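Local coordinates for putative iron-regulated protein A (Parabacteroides distasonis ATCC 8503, PDB 4ECG) that binds calcium ions and is probably an imelysin-like, iron-regulated protein of the M75 peptidase family, at residues A[148-160]-A[274-286]. Residues are numbered along the deposited sequence; the frame is centred on the assembly and turned at random.
Sequences FHTAEKMLFLDGE and LAVESWYSWNSLD. With CA (calcium ion), chain I.
H149 and E152, the histidine and glutamate of the GxHxxE signature of the imelysin family, on helix 147-155, face the loop joining helices 271-275 and 284-300. H149 spans two carboxylates: ND1 gives a nearly straight bond (171°) to E152 OE1 at 2.8 Å, in the ring plane, while NE2 meets E277 OE2 on its anti side at 2.9 Å. E277 and D109, whose side chain lies close to H149, are both calcium ligands, which is consistent with a second-shell place for the histidine beside that calcium site. With CG anti to the backbone N (chi1 -167°) and the chain extended beyond it, E152 reaches S281: OE2 accepts from OG at 2.6 Å and from the backbone N at 2.9 Å, the two donors on opposite faces of the carboxylate. A water links E152 OE1 to Y280 N. Replacing E152 by alanine removes the carboxylate and is likely to leave both S281 donors without their acceptor, with H149 held across this contact by E277 alone. K153 lays CG over one face of the Y280 ring, 3.8 Å from its centroid, and the water sits over the other. S281 CB is centred over the F156 ring. At the type I' turn, G159 N bonds to Y280 O and G159 CA packs on the five-membered ring of W282, where a side chain would clash. W282 NE1 approaches D158 OD1 from above the carboxylate plane at 2.9 Å; R349 adds a salt bridge to that oxygen. The turn joins strands 156-157 and 160-161, and helix 71-89 packs against H149, E152, F156 and S281, while helix 115-124 touches Y280.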
ATOM      1  N   PHE A 148      -9.709  -6.400  -0.984  1.00 44.64           N
ATOM      2  CA  PHE A 148      -9.539  -5.921  -2.373  1.00 47.56           C
ATOM      3  C   PHE A 148      -9.439  -7.058  -3.402  1.00 43.39           C
ATOM      4  O   PHE A 148      -9.992  -6.986  -4.486  1.00 40.02           O
ATOM      5  CB  PHE A 148      -8.257  -5.125  -2.526  1.00 44.25           C
ATOM      6  CG  PHE A 148      -8.379  -3.664  -2.255  1.00 42.09           C
ATOM      7  CD1 PHE A 148      -8.721  -2.805  -3.254  1.00 41.69           C
ATOM      8  CD2 PHE A 148      -8.027  -3.152  -1.023  1.00 43.28           C
ATOM      9  CE1 PHE A 148      -8.764  -1.458  -3.039  1.00 43.75           C
ATOM     10  CE2 PHE A 148      -8.065  -1.805  -0.786  1.00 43.05           C
ATOM     11  CZ  PHE A 148      -8.447  -0.959  -1.808  1.00 41.33           C
ATOM     12  N   HIS A 149      -8.748  -8.107  -3.037  1.00 40.22           N
ATOM     13  CA  HIS A 149      -8.466  -9.148  -4.025  1.00 42.38           C
ATOM     14  C   HIS A 149      -9.588 -10.126  -4.223  1.00 41.67           C
ATOM     15  O   HIS A 149      -9.679 -10.745  -5.278  1.00 40.21           O
ATOM     16  CB  HIS A 149      -7.132  -9.830  -3.722  1.00 41.25           C
ATOM     17  CG  HIS A 149      -5.955  -8.868  -3.759  1.00 44.10           C
ATOM     18  ND1 HIS A 149      -5.613  -8.182  -4.872  1.00 47.92           N
ATOM     19  CD2 HIS A 149      -5.105  -8.442  -2.764  1.00 48.28           C
ATOM     20  CE1 HIS A 149      -4.587  -7.386  -4.598  1.00 52.33           C
ATOM     21  NE2 HIS A 149      -4.265  -7.548  -3.304  1.00 50.78           N
ATOM     22  N   THR A 150     -10.482 -10.260  -3.246  1.00 41.33           N
ATOM     23  CA  THR A 150     -11.627 -11.132  -3.436  1.00 42.01           C
ATOM     24  C   THR A 150     -12.600 -10.391  -4.394  1.00 41.05           C
ATOM     25  O   THR A 150     -13.110 -10.993  -5.326  1.00 48.26           O
ATOM     26  CB  THR A 150     -12.308 -11.554  -2.104  1.00 40.86           C
ATOM     27  OG1 THR A 150     -11.389 -12.299  -1.319  1.00 39.28           O
ATOM     28  CG2 THR A 150     -13.551 -12.413  -2.347  1.00 40.53           C
ATOM     29  N   ALA A 151     -12.855  -9.111  -4.147  1.00 39.38           N
ATOM     30  CA  ALA A 151     -13.638  -8.248  -5.046  1.00 41.94           C
ATOM     31  C   ALA A 151     -13.010  -8.286  -6.477  1.00 41.92           C
ATOM     32  O   ALA A 151     -13.695  -8.533  -7.441  1.00 46.13           O
ATOM     33  CB  ALA A 151     -13.702  -6.813  -4.479  1.00 36.73           C
ATOM     34  N   GLU A 152     -11.691  -8.163  -6.558  1.00 43.06           N
ATOM     35  CA  GLU A 152     -10.942  -8.139  -7.819  1.00 42.77           C
ATOM     36  C   GLU A 152     -11.214  -9.380  -8.607  1.00 45.85           C
ATOM     37  O   GLU A 152     -11.460  -9.322  -9.829  1.00 41.01           O
ATOM     38  CB  GLU A 152      -9.428  -8.065  -7.517  1.00 43.64           C
ATOM     39  CG  GLU A 152      -8.535  -7.718  -8.704  1.00 44.90           C
ATOM     40  CD  GLU A 152      -7.055  -8.008  -8.490  1.00 46.16           C
ATOM     41  OE1 GLU A 152      -6.638  -8.556  -7.408  1.00 43.84           O
ATOM     42  OE2 GLU A 152      -6.324  -7.713  -9.453  1.00 41.88           O
ATOM     43  N   LYS A 153     -11.151 -10.513  -7.900  1.00 44.98           N
ATOM     44  CA  LYS A 153     -11.236 -11.816  -8.529  1.00 45.36           C
ATOM     45  C   LYS A 153     -12.607 -11.990  -9.153  1.00 44.12           C
ATOM     46  O   LYS A 153     -12.707 -12.636 -10.170  1.00 47.27           O
ATOM     47  CB  LYS A 153     -10.989 -12.992  -7.547  1.00 44.08           C
ATOM     48  CG  LYS A 153     -10.685 -14.296  -8.301  1.00 45.98           C
ATOM     49  CD  LYS A 153     -10.438 -15.516  -7.385  1.00 47.65           C
ATOM     50  CE  LYS A 153     -10.101 -16.813  -8.148  1.00 47.49           C
ATOM     51  NZ  LYS A 153     -11.240 -17.375  -8.949  1.00 48.93           N
HETATM   52  N   MSE A 154     -13.624 -11.379  -8.553  1.00 44.92           N
HETATM   53  CA  MSE A 154     -15.004 -11.430  -9.031  1.00 43.41           C
HETATM   54  C   MSE A 154     -15.335 -10.348 -10.069  1.00 44.29           C
HETATM   55  O   MSE A 154     -16.288 -10.518 -10.805  1.00 43.13           O
HETATM   56  CB  MSE A 154     -15.972 -11.300  -7.857  1.00 43.87           C
HETATM   57  CG  MSE A 154     -15.847 -12.390  -6.808  1.00 44.33           C
HETATM   58 SE   MSE A 154     -16.874 -12.064  -5.162  0.75 41.86          SE
HETATM   59  CE  MSE A 154     -16.508 -13.775  -4.382  1.00 43.01           C
ATOM     60  N   LEU A 155     -14.588  -9.244 -10.111  1.00 43.31           N
ATOM     61  CA  LEU A 155     -14.893  -8.148 -11.038  1.00 44.78           C
ATOM     62  C   LEU A 155     -14.145  -8.231 -12.394  1.00 45.12           C
ATOM     63  O   LEU A 155     -14.586  -7.674 -13.404  1.00 47.05           O
ATOM     64  CB  LEU A 155     -14.552  -6.815 -10.373  1.00 42.74           C
ATOM     65  CG  LEU A 155     -15.468  -6.367  -9.267  1.00 42.60           C
ATOM     66  CD1 LEU A 155     -14.857  -5.133  -8.592  1.00 43.62           C
ATOM     67  CD2 LEU A 155     -16.883  -6.090  -9.781  1.00 41.50           C
ATOM     68  N   PHE A 156     -13.019  -8.913 -12.375  1.00 42.16           N
ATOM     69  CA  PHE A 156     -12.011  -8.855 -13.410  1.00 46.10           C
ATOM     70  C   PHE A 156     -11.630 -10.259 -13.914  1.00 47.07           C
ATOM     71  O   PHE A 156     -11.616 -11.215 -13.159  1.00 45.09           O
ATOM     72  CB  PHE A 156     -10.705  -8.207 -12.869  1.00 39.84           C
ATOM     73  CG  PHE A 156     -10.788  -6.742 -12.605  1.00 40.88           C
ATOM     74  CD1 PHE A 156     -10.630  -5.808 -13.655  1.00 45.43           C
ATOM     75  CD2 PHE A 156     -10.957  -6.259 -11.329  1.00 41.69           C
ATOM     76  CE1 PHE A 156     -10.681  -4.455 -13.411  1.00 44.04           C
ATOM     77  CE2 PHE A 156     -10.998  -4.888 -11.082  1.00 42.46           C
ATOM     78  CZ  PHE A 156     -10.882  -3.998 -12.122  1.00 44.45           C
ATOM     79  N   LEU A 157     -11.279 -10.360 -15.184  1.00 48.89           N
ATOM     80  CA  LEU A 157     -10.670 -11.579 -15.705  1.00 53.34           C
ATOM     81  C   LEU A 157      -9.505 -11.200 -16.610  1.00 53.74           C
ATOM     82  O   LEU A 157      -9.652 -10.489 -17.631  1.00 53.35           O
ATOM     83  CB  LEU A 157     -11.693 -12.405 -16.467  1.00 55.87           C
ATOM     84  CG  LEU A 157     -11.263 -13.778 -16.981  1.00 63.59           C
ATOM     85  CD1 LEU A 157     -10.862 -14.663 -15.794  1.00 64.17           C
ATOM     86  CD2 LEU A 157     -12.424 -14.385 -17.787  1.00 66.62           C
ATOM     87  N   ASP A 158      -8.337 -11.688 -16.239  1.00 55.44           N
ATOM     88  CA  ASP A 158      -7.098 -11.347 -16.917  1.00 59.78           C
ATOM     89  C   ASP A 158      -6.989  -9.906 -17.509  1.00 50.68           C
ATOM     90  O   ASP A 158      -6.707  -9.715 -18.673  1.00 55.75           O
ATOM     91  CB  ASP A 158      -6.736 -12.433 -17.940  1.00 64.45           C
ATOM     92  CG  ASP A 158      -5.329 -13.005 -17.698  1.00 74.75           C
ATOM     93  OD1 ASP A 158      -4.492 -12.433 -16.917  1.00 64.43           O
ATOM     94  OD2 ASP A 158      -5.076 -14.070 -18.272  1.00 87.56           O
ATOM     95  N   GLY A 159      -7.187  -8.913 -16.660  1.00 45.29           N
ATOM     96  CA  GLY A 159      -6.994  -7.543 -17.017  1.00 47.09           C
ATOM     97  C   GLY A 159      -8.230  -6.739 -17.384  1.00 49.87           C
ATOM     98  O   GLY A 159      -8.161  -5.525 -17.485  1.00 46.65           O
ATOM     99  N   GLU A 160      -9.354  -7.399 -17.559  1.00 52.16           N
ATOM    100  CA  GLU A 160     -10.499  -6.737 -18.120  1.00 58.85           C
ATOM    101  C   GLU A 160     -11.663  -6.956 -17.208  1.00 51.75           C
ATOM    102  O   GLU A 160     -11.697  -7.942 -16.485  1.00 50.37           O
ATOM    103  CB  GLU A 160     -10.846  -7.356 -19.493  1.00 61.86           C
ATOM    104  CG  GLU A 160      -9.814  -7.086 -20.569  1.00 69.07           C
ATOM    105  CD  GLU A 160     -10.256  -7.465 -21.976  1.00 73.56           C
ATOM    106  OE1 GLU A 160     -11.206  -8.272 -22.136  1.00 77.16           O
ATOM    107  OE2 GLU A 160      -9.644  -6.930 -22.924  1.00 74.47           O
ATOM    108  N   LEU A 274       0.661 -17.063 -10.230  1.00 48.94           N
ATOM    109  CA  LEU A 274      -0.199 -17.094  -9.038  1.00 50.06           C
ATOM    110  C   LEU A 274       0.335 -16.247  -7.892  1.00 47.74           C
ATOM    111  O   LEU A 274      -0.465 -15.764  -7.115  1.00 44.48           O
ATOM    112  CB  LEU A 274      -0.532 -18.535  -8.537  1.00 52.22           C
ATOM    113  CG  LEU A 274      -1.402 -19.453  -9.437  1.00 54.39           C
ATOM    114  CD1 LEU A 274      -1.456 -20.881  -8.923  1.00 50.29           C
ATOM    115  CD2 LEU A 274      -2.811 -18.941  -9.625  1.00 56.67           C
ATOM    116  N   ALA A 275       1.655 -16.051  -7.770  1.00 48.83           N
ATOM    117  CA  ALA A 275       2.187 -15.227  -6.667  1.00 47.73           C
ATOM    118  C   ALA A 275       2.072 -13.726  -6.944  1.00 44.79           C
ATOM    119  O   ALA A 275       2.302 -12.934  -6.040  1.00 46.37           O
ATOM    120  CB  ALA A 275       3.628 -15.596  -6.308  1.00 45.48           C
ATOM    121  N   VAL A 276       1.744 -13.318  -8.167  1.00 45.87           N
ATOM    122  CA  VAL A 276       1.695 -11.853  -8.502  1.00 43.96           C
ATOM    123  C   VAL A 276       0.448 -11.195  -7.945  1.00 43.61           C
ATOM    124  O   VAL A 276      -0.642 -11.446  -8.415  1.00 43.19           O
ATOM    125  CB  VAL A 276       1.738 -11.579 -10.042  1.00 45.75           C
ATOM    126  CG1 VAL A 276       1.546 -10.068 -10.365  1.00 41.80           C
ATOM    127  CG2 VAL A 276       3.001 -12.171 -10.658  1.00 43.57           C
ATOM    128  N   GLU A 277       0.594 -10.365  -6.925  1.00 45.97           N
ATOM    129  CA  GLU A 277      -0.526  -9.613  -6.402  1.00 44.74           C
ATOM    130  C   GLU A 277      -1.153  -8.668  -7.465  1.00 44.31           C
ATOM    131  O   GLU A 277      -0.442  -7.875  -8.053  1.00 48.38           O
ATOM    132  CB  GLU A 277      -0.044  -8.802  -5.188  1.00 49.15           C
ATOM    133  CG  GLU A 277      -1.183  -8.281  -4.312  1.00 55.60           C
ATOM    134  CD  GLU A 277      -0.737  -7.694  -2.957  1.00 64.68           C
ATOM    135  OE1 GLU A 277       0.411  -7.963  -2.517  1.00 60.51           O
ATOM    136  OE2 GLU A 277      -1.565  -6.960  -2.332  1.00 60.36           O
ATOM    137  N   SER A 278      -2.479  -8.742  -7.653  1.00 44.78           N
ATOM    138  CA  SER A 278      -3.266  -7.936  -8.612  1.00 41.72           C
ATOM    139  C   SER A 278      -3.059  -8.403 -10.054  1.00 45.36           C
ATOM    140  O   SER A 278      -3.320  -7.687 -10.978  1.00 43.26           O
ATOM    141  CB  SER A 278      -2.966  -6.449  -8.535  1.00 41.51           C
ATOM    142  OG  SER A 278      -3.263  -5.972  -7.255  1.00 43.50           O
ATOM    143  N   TRP A 279      -2.676  -9.647 -10.255  1.00 42.89           N
ATOM    144  CA  TRP A 279      -2.773 -10.196 -11.572  1.00 44.71           C
ATOM    145  C   TRP A 279      -4.163 -10.360 -12.116  1.00 44.71           C
ATOM    146  O   TRP A 279      -4.343 -10.404 -13.337  1.00 50.11           O
ATOM    147  CB  TRP A 279      -1.990 -11.506 -11.650  1.00 47.03           C
ATOM    148  CG  TRP A 279      -2.687 -12.771 -11.243  1.00 47.50           C
ATOM    149  CD1 TRP A 279      -2.649 -13.395 -10.008  1.00 47.35           C
ATOM    150  CD2 TRP A 279      -3.467 -13.672 -12.097  1.00 46.84           C
ATOM    151  NE1 TRP A 279      -3.372 -14.557 -10.018  1.00 46.46           N
ATOM    152  CE2 TRP A 279      -3.848 -14.808 -11.248  1.00 46.79           C
ATOM    153  CE3 TRP A 279      -3.870 -13.648 -13.410  1.00 48.36           C
ATOM    154  CZ2 TRP A 279      -4.583 -15.865 -11.719  1.00 46.63           C
ATOM    155  CZ3 TRP A 279      -4.617 -14.721 -13.884  1.00 54.17           C
ATOM    156  CH2 TRP A 279      -4.981 -15.799 -13.040  1.00 54.39           C
ATOM    157  N   TYR A 280      -5.177 -10.462 -11.276  1.00 43.75           N
ATOM    158  CA  TYR A 280      -6.533 -10.601 -11.840  1.00 42.44           C
ATOM    159  C   TYR A 280      -6.877  -9.413 -12.737  1.00 43.73           C
ATOM    160  O   TYR A 280      -7.442  -9.577 -13.827  1.00 44.86           O
ATOM    161  CB  TYR A 280      -7.609 -10.768 -10.740  1.00 41.31           C
ATOM    162  CG  TYR A 280      -7.376 -11.925  -9.785  1.00 42.77           C
ATOM    163  CD1 TYR A 280      -6.854 -13.157 -10.228  1.00 45.03           C
ATOM    164  CD2 TYR A 280      -7.689 -11.809  -8.444  1.00 44.79           C
ATOM    165  CE1 TYR A 280      -6.669 -14.219  -9.342  1.00 47.21           C
ATOM    166  CE2 TYR A 280      -7.471 -12.851  -7.569  1.00 42.99           C
ATOM    167  CZ  TYR A 280      -6.975 -14.056  -8.004  1.00 45.57           C
ATOM    168  OH  TYR A 280      -6.754 -15.099  -7.083  1.00 49.87           O
ATOM    169  N   SER A 281      -6.492  -8.217 -12.291  1.00 43.27           N
ATOM    170  CA  SER A 281      -6.860  -6.990 -12.936  1.00 42.75           C
ATOM    171  C   SER A 281      -5.690  -6.334 -13.659  1.00 43.89           C
ATOM    172  O   SER A 281      -5.886  -5.277 -14.301  1.00 40.00           O
ATOM    173  CB  SER A 281      -7.412  -6.003 -11.897  1.00 43.49           C
ATOM    174  OG  SER A 281      -6.423  -5.647 -10.967  1.00 39.17           O
ATOM    175  N   TRP A 282      -4.507  -6.932 -13.564  1.00 40.43           N
ATOM    176  CA  TRP A 282      -3.267  -6.311 -14.107  1.00 43.00           C
ATOM    177  C   TRP A 282      -3.029  -4.952 -13.471  1.00 43.23           C
ATOM    178  O   TRP A 282      -2.884  -3.967 -14.161  1.00 44.94           O
ATOM    179  CB  TRP A 282      -3.325  -6.147 -15.641  1.00 39.81           C
ATOM    180  CG  TRP A 282      -3.422  -7.423 -16.460  1.00 45.45           C
ATOM    181  CD1 TRP A 282      -3.669  -8.715 -16.007  1.00 46.39           C
ATOM    182  CD2 TRP A 282      -3.313  -7.567 -17.938  1.00 43.64           C
ATOM    183  NE1 TRP A 282      -3.707  -9.598 -17.051  1.00 48.60           N
ATOM    184  CE2 TRP A 282      -3.491  -8.985 -18.221  1.00 47.44           C
ATOM    185  CE3 TRP A 282      -3.118  -6.689 -18.995  1.00 46.44           C
ATOM    186  CZ2 TRP A 282      -3.456  -9.491 -19.515  1.00 51.35           C
ATOM    187  CZ3 TRP A 282      -3.092  -7.192 -20.303  1.00 46.21           C
ATOM    188  CH2 TRP A 282      -3.258  -8.560 -20.561  1.00 50.05           C
ATOM    189  N   ASN A 283      -3.036  -4.876 -12.145  1.00 43.38           N
ATOM    190  CA  ASN A 283      -2.828  -3.618 -11.466  1.00 44.90           C
ATOM    191  C   ASN A 283      -1.504  -3.653 -10.745  1.00 43.07           C
ATOM    192  O   ASN A 283      -1.227  -2.779  -9.957  1.00 42.39           O
ATOM    193  CB  ASN A 283      -3.988  -3.308 -10.485  1.00 45.09           C
ATOM    194  CG  ASN A 283      -4.381  -1.814 -10.431  1.00 44.41           C
ATOM    195  OD1 ASN A 283      -5.014  -1.253 -11.358  1.00 43.89           O
ATOM    196  ND2 ASN A 283      -4.102  -1.198  -9.288  1.00 43.26           N
ATOM    197  N   SER A 284      -0.662  -4.620 -11.042  1.00 41.69           N
ATOM    198  CA  SER A 284       0.477  -4.876 -10.161  1.00 43.97           C
ATOM    199  C   SER A 284       1.510  -3.757 -10.223  1.00 46.63           C
ATOM    200  O   SER A 284       1.904  -3.186  -9.174  1.00 44.24           O
ATOM    201  CB  SER A 284       1.105  -6.212 -10.499  1.00 42.01           C
ATOM    202  OG  SER A 284       0.065  -7.141 -10.802  1.00 43.83           O
ATOM    203  N   LEU A 285       1.933  -3.440 -11.440  1.00 43.25           N
ATOM    204  CA  LEU A 285       2.904  -2.350 -11.648  1.00 44.49           C
ATOM    205  C   LEU A 285       2.386  -1.003 -11.176  1.00 41.46           C
ATOM    206  O   LEU A 285       3.151  -0.245 -10.617  1.00 41.25           O
ATOM    207  CB  LEU A 285       3.379  -2.266 -13.106  1.00 43.56           C
ATOM    208  CG  LEU A 285       4.162  -3.510 -13.583  1.00 46.15           C
ATOM    209  CD1 LEU A 285       4.425  -3.445 -15.080  1.00 47.04           C
ATOM    210  CD2 LEU A 285       5.442  -3.715 -12.762  1.00 41.17           C
ATOM    211  N   ASP A 286       1.114  -0.688 -11.372  1.00 41.88           N
ATOM    212  CA  ASP A 286       0.562   0.561 -10.779  1.00 47.22           C
ATOM    213  C   ASP A 286       0.672   0.498  -9.236  1.00 45.71           C
ATOM    214  O   ASP A 286       1.076   1.475  -8.583  1.00 43.23           O
ATOM    215  CB  ASP A 286      -0.927   0.811 -11.155  1.00 56.46           C
ATOM    216  CG  ASP A 286      -1.116   1.348 -12.559  1.00 61.26           C
ATOM    217  OD1 ASP A 286      -0.381   2.265 -12.968  1.00 72.93           O
ATOM    218  OD2 ASP A 286      -2.044   0.855 -13.238  1.00 76.63           O
TER
HETATM  219 CA    CA I 507     -13.818  -7.817 -22.518  1.00 74.34          CA
HETATM  220  O   HOH W   1      -4.849 -10.535  -8.038  1.00 41.89           O
HETATM  221  O   HOH W   2     -13.795  -9.567 -20.583  1.00 57.07           O
HETATM  222  O   HOH W   3     -13.385 -10.179 -23.119  1.00 73.38           O
HETATM  223  O   HOH W   4     -16.518  -7.680 -23.107  1.00 66.17           O